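Local coordinates for protein flavoredoxin (Methanosarcina acetivorans, PDB 3BNK) that binds flavin mononucleotide as its cofactor and probably serves in electron transport, at residues A107-E112 / N116-V121. Sequence-based numbering, arbitrary orientation.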
ATOM      1  N   ALA B 107      -0.531  -5.265 -21.751  1.00 18.72           N
ATOM      2  CA  ALA B 107      -0.398  -4.326 -20.639  1.00 18.75           C
ATOM      3  C   ALA B 107       0.679  -3.282 -20.940  1.00 18.51           C
ATOM      4  O   ALA B 107       1.868  -3.566 -20.872  1.00 18.66           O
ATOM      5  CB  ALA B 107      -0.122  -5.051 -19.334  1.00 18.45           C
ATOM      6  N   PRO B 108       0.254  -2.053 -21.252  1.00 18.93           N
ATOM      7  CA  PRO B 108       1.209  -1.038 -21.674  1.00 18.84           C
ATOM      8  C   PRO B 108       2.053  -0.541 -20.496  1.00 18.80           C
ATOM      9  O   PRO B 108       1.522  -0.228 -19.430  1.00 18.34           O
ATOM     10  CB  PRO B 108       0.311   0.066 -22.255  1.00 19.08           C
ATOM     11  CG  PRO B 108      -0.977  -0.063 -21.517  1.00 18.21           C
ATOM     12  CD  PRO B 108      -1.125  -1.536 -21.186  1.00 18.59           C
ATOM     13  N   MET B 109       3.370  -0.501 -20.700  1.00 19.11           N
ATOM     14  CA  MET B 109       4.308  -0.071 -19.658  1.00 19.43           C
ATOM     15  C   MET B 109       5.062   1.180 -20.088  1.00 18.84           C
ATOM     16  O   MET B 109       5.177   1.467 -21.280  1.00 18.74           O
ATOM     17  CB  MET B 109       5.273  -1.199 -19.295  1.00 19.38           C
ATOM     18  CG  MET B 109       4.610  -2.317 -18.523  1.00 19.23           C
ATOM     19  SD  MET B 109       5.653  -3.775 -18.330  1.00 20.72           S
ATOM     20  CE  MET B 109       5.642  -4.437 -20.005  1.00 20.91           C
ATOM     21  N   ILE B 110       5.558   1.923 -19.109  1.00 19.04           N
ATOM     22  CA  ILE B 110       6.162   3.241 -19.355  1.00 19.23           C
ATOM     23  C   ILE B 110       7.686   3.174 -19.296  1.00 19.50           C
ATOM     24  O   ILE B 110       8.266   2.862 -18.252  1.00 19.71           O
ATOM     25  CB  ILE B 110       5.665   4.304 -18.347  1.00 18.99           C
ATOM     26  CG1 ILE B 110       4.143   4.470 -18.431  1.00 18.49           C
ATOM     27  CG2 ILE B 110       6.367   5.666 -18.602  1.00 17.62           C
ATOM     28  CD1 ILE B 110       3.545   5.249 -17.278  1.00 17.28           C
ATOM     29  N   LYS B 111       8.330   3.492 -20.412  1.00 20.14           N
ATOM     30  CA  LYS B 111       9.785   3.357 -20.524  1.00 21.20           C
ATOM     31  C   LYS B 111      10.535   4.196 -19.490  1.00 20.98           C
ATOM     32  O   LYS B 111      11.548   3.763 -18.945  1.00 21.00           O
ATOM     33  CB  LYS B 111      10.251   3.714 -21.943  1.00 21.39           C
ATOM     34  CG  LYS B 111      10.003   2.616 -22.942  1.00 24.36           C
ATOM     35  CD  LYS B 111      10.225   3.073 -24.377  1.00 27.62           C
ATOM     36  CE  LYS B 111      10.020   1.930 -25.360  1.00 28.16           C
ATOM     37  NZ  LYS B 111      10.311   2.366 -26.763  1.00 29.31           N
ATOM     38  N   GLU B 112      10.012   5.392 -19.221  1.00 20.97           N
ATOM     39  CA  GLU B 112      10.681   6.363 -18.367  1.00 21.32           C
ATOM     40  C   GLU B 112      10.593   6.008 -16.866  1.00 20.82           C
ATOM     41  O   GLU B 112      11.447   6.416 -16.074  1.00 20.80           O
ATOM     42  CB  GLU B 112      10.160   7.772 -18.673  1.00 21.56           C
ATOM     43  CG  GLU B 112      10.312   8.180 -20.177  1.00 23.78           C
ATOM     44  CD  GLU B 112       9.024   8.054 -21.047  1.00 24.47           C
ATOM     45  OE1 GLU B 112       8.365   7.004 -21.060  1.00 23.51           O
ATOM     46  OE2 GLU B 112       8.691   9.019 -21.765  1.00 27.71           O
ATOM     47  N   ASN B 116       8.669  -1.401 -13.664  1.00 16.24           N
ATOM     48  CA  ASN B 116       7.380  -1.784 -14.267  1.00 16.28           C
ATOM     49  C   ASN B 116       7.012  -3.223 -13.927  1.00 16.27           C
ATOM     50  O   ASN B 116       7.792  -4.142 -14.177  1.00 16.31           O
ATOM     51  CB  ASN B 116       7.399  -1.624 -15.800  1.00 15.94           C
ATOM     52  CG  ASN B 116       8.242  -0.455 -16.265  1.00 15.92           C
ATOM     53  OD1 ASN B 116       9.447  -0.600 -16.500  1.00 16.88           O
ATOM     54  ND2 ASN B 116       7.609   0.705 -16.436  1.00 14.60           N
ATOM     55  N   LEU B 117       5.831  -3.399 -13.340  1.00 16.73           N
ATOM     56  CA  LEU B 117       5.308  -4.718 -13.006  1.00 17.04           C
ATOM     57  C   LEU B 117       4.167  -5.066 -13.953  1.00 17.07           C
ATOM     58  O   LEU B 117       3.141  -4.399 -13.965  1.00 16.53           O
ATOM     59  CB  LEU B 117       4.853  -4.782 -11.537  1.00 17.36           C
ATOM     60  CG  LEU B 117       5.797  -4.218 -10.461  1.00 17.93           C
ATOM     61  CD1 LEU B 117       5.215  -4.386  -9.052  1.00 17.22           C
ATOM     62  CD2 LEU B 117       7.248  -4.803 -10.536  1.00 16.92           C
ATOM     63  N   GLU B 118       4.373  -6.109 -14.754  1.00 17.27           N
ATOM     64  CA  GLU B 118       3.421  -6.545 -15.765  1.00 17.52           C
ATOM     65  C   GLU B 118       2.551  -7.645 -15.153  1.00 17.87           C
ATOM     66  O   GLU B 118       3.060  -8.681 -14.743  1.00 18.14           O
ATOM     67  CB  GLU B 118       4.183  -7.034 -17.004  1.00 16.92           C
ATOM     68  CG  GLU B 118       3.330  -7.480 -18.189  1.00 17.61           C
ATOM     69  CD  GLU B 118       4.179  -8.029 -19.352  1.00 17.25           C
ATOM     70  OE1 GLU B 118       5.340  -8.443 -19.119  1.00 15.47           O
ATOM     71  OE2 GLU B 118       3.673  -8.042 -20.497  1.00 16.86           O
ATOM     72  N   CYS B 119       1.240  -7.409 -15.079  1.00 17.85           N
ATOM     73  CA  CYS B 119       0.384  -8.252 -14.244  1.00 17.95           C
ATOM     74  C   CYS B 119      -0.767  -8.920 -14.969  1.00 18.55           C
ATOM     75  O   CYS B 119      -1.437  -8.306 -15.808  1.00 18.49           O
ATOM     76  CB  CYS B 119      -0.148  -7.475 -13.030  1.00 17.10           C
ATOM     77  SG  CYS B 119       1.158  -6.655 -12.096  1.00 16.48           S
ATOM     78  N   ARG B 120      -0.986 -10.186 -14.627  1.00 18.94           N
ATOM     79  CA  ARG B 120      -2.103 -10.930 -15.187  1.00 19.92           C
ATOM     80  C   ARG B 120      -3.242 -11.022 -14.199  1.00 19.34           C
ATOM     81  O   ARG B 120      -3.065 -11.511 -13.091  1.00 19.88           O
ATOM     82  CB  ARG B 120      -1.677 -12.331 -15.618  1.00 20.09           C
ATOM     83  CG  ARG B 120      -2.603 -12.868 -16.691  1.00 21.80           C
ATOM     84  CD  ARG B 120      -3.022 -14.272 -16.451  1.00 23.83           C
ATOM     85  NE  ARG B 120      -1.951 -15.235 -16.650  1.00 26.69           N
ATOM     86  CZ  ARG B 120      -1.494 -16.040 -15.698  1.00 27.27           C
ATOM     87  NH1 ARG B 120      -2.011 -15.994 -14.468  1.00 28.87           N
ATOM     88  NH2 ARG B 120      -0.521 -16.890 -15.973  1.00 26.02           N
ATOM     89  N   VAL B 121      -4.408 -10.537 -14.590  1.00 19.62           N
ATOM     90  CA  VAL B 121      -5.566 -10.572 -13.702  1.00 20.25           C
ATOM     91  C   VAL B 121      -5.867 -12.017 -13.322  1.00 20.63           C
ATOM     92  O   VAL B 121      -5.999 -12.882 -14.197  1.00 20.60           O
ATOM     93  CB  VAL B 121      -6.810  -9.871 -14.303  1.00 19.64           C
ATOM     94  CG1 VAL B 121      -8.016 -10.079 -13.417  1.00 19.91           C
ATOM     95  CG2 VAL B 121      -6.545  -8.378 -14.487  1.00 19.91           C
TER
HETATM   96  O   HOH W   1       2.631  -6.102 -21.830  1.00 16.38           O
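Asn116 supplies the one direct hydrogen bond between 107-112 and 116-121: its ND2 donates to Ile110 O at 2.9 Å. The N-H...O angle of 145° shows a bent bond, and the donor stands 34° off the carbonyl plane. A second bond from ND2 reaches Asn70 OD1, which also accepts from Ile110 N, so the two asparagines together serve both polar backbone atoms of Ile110. With an alanine in place of Asn116, Ile110 O would probably lose this donor and Asn70 OD1 would lose the ND2 bond.

Apolar contact centres on Met109, whose SD lies 3.8 Å from Asn116 CB and equally far from Glu118 CB, resting on two alternate residues of the strand. The bend at chi3 turns CE toward the carboxylate, 3.9 Å from Glu118 CD, and the two side chains cross at about a right angle.

A water donates to Ala107 O at 2.8 Å and to Glu118 OE2 at 2.6 Å, completing the link. With CG anti to the backbone N (chi1 -178°) and an extended chain, Glu118 carries its buried carboxylate to this water, to Leu104 N through OE2 and to Tyr141 OH through OE1.

In the flavin reductase-like domain, the flavin lies about 12 Å from the Ile110 side chain. Lys4 NZ of the second subunit is hydrogen-bonded to Asn116 OD1. This contact lays the short 109-110 strand, paired with 99-100, against a strand of the main antiparallel sheet. Strands 66-71 and 130-142 pair with 115-126, and the Met109 side chain also touches Ser68 and Asn70 on 66-71 and Tyr141 on 130-142.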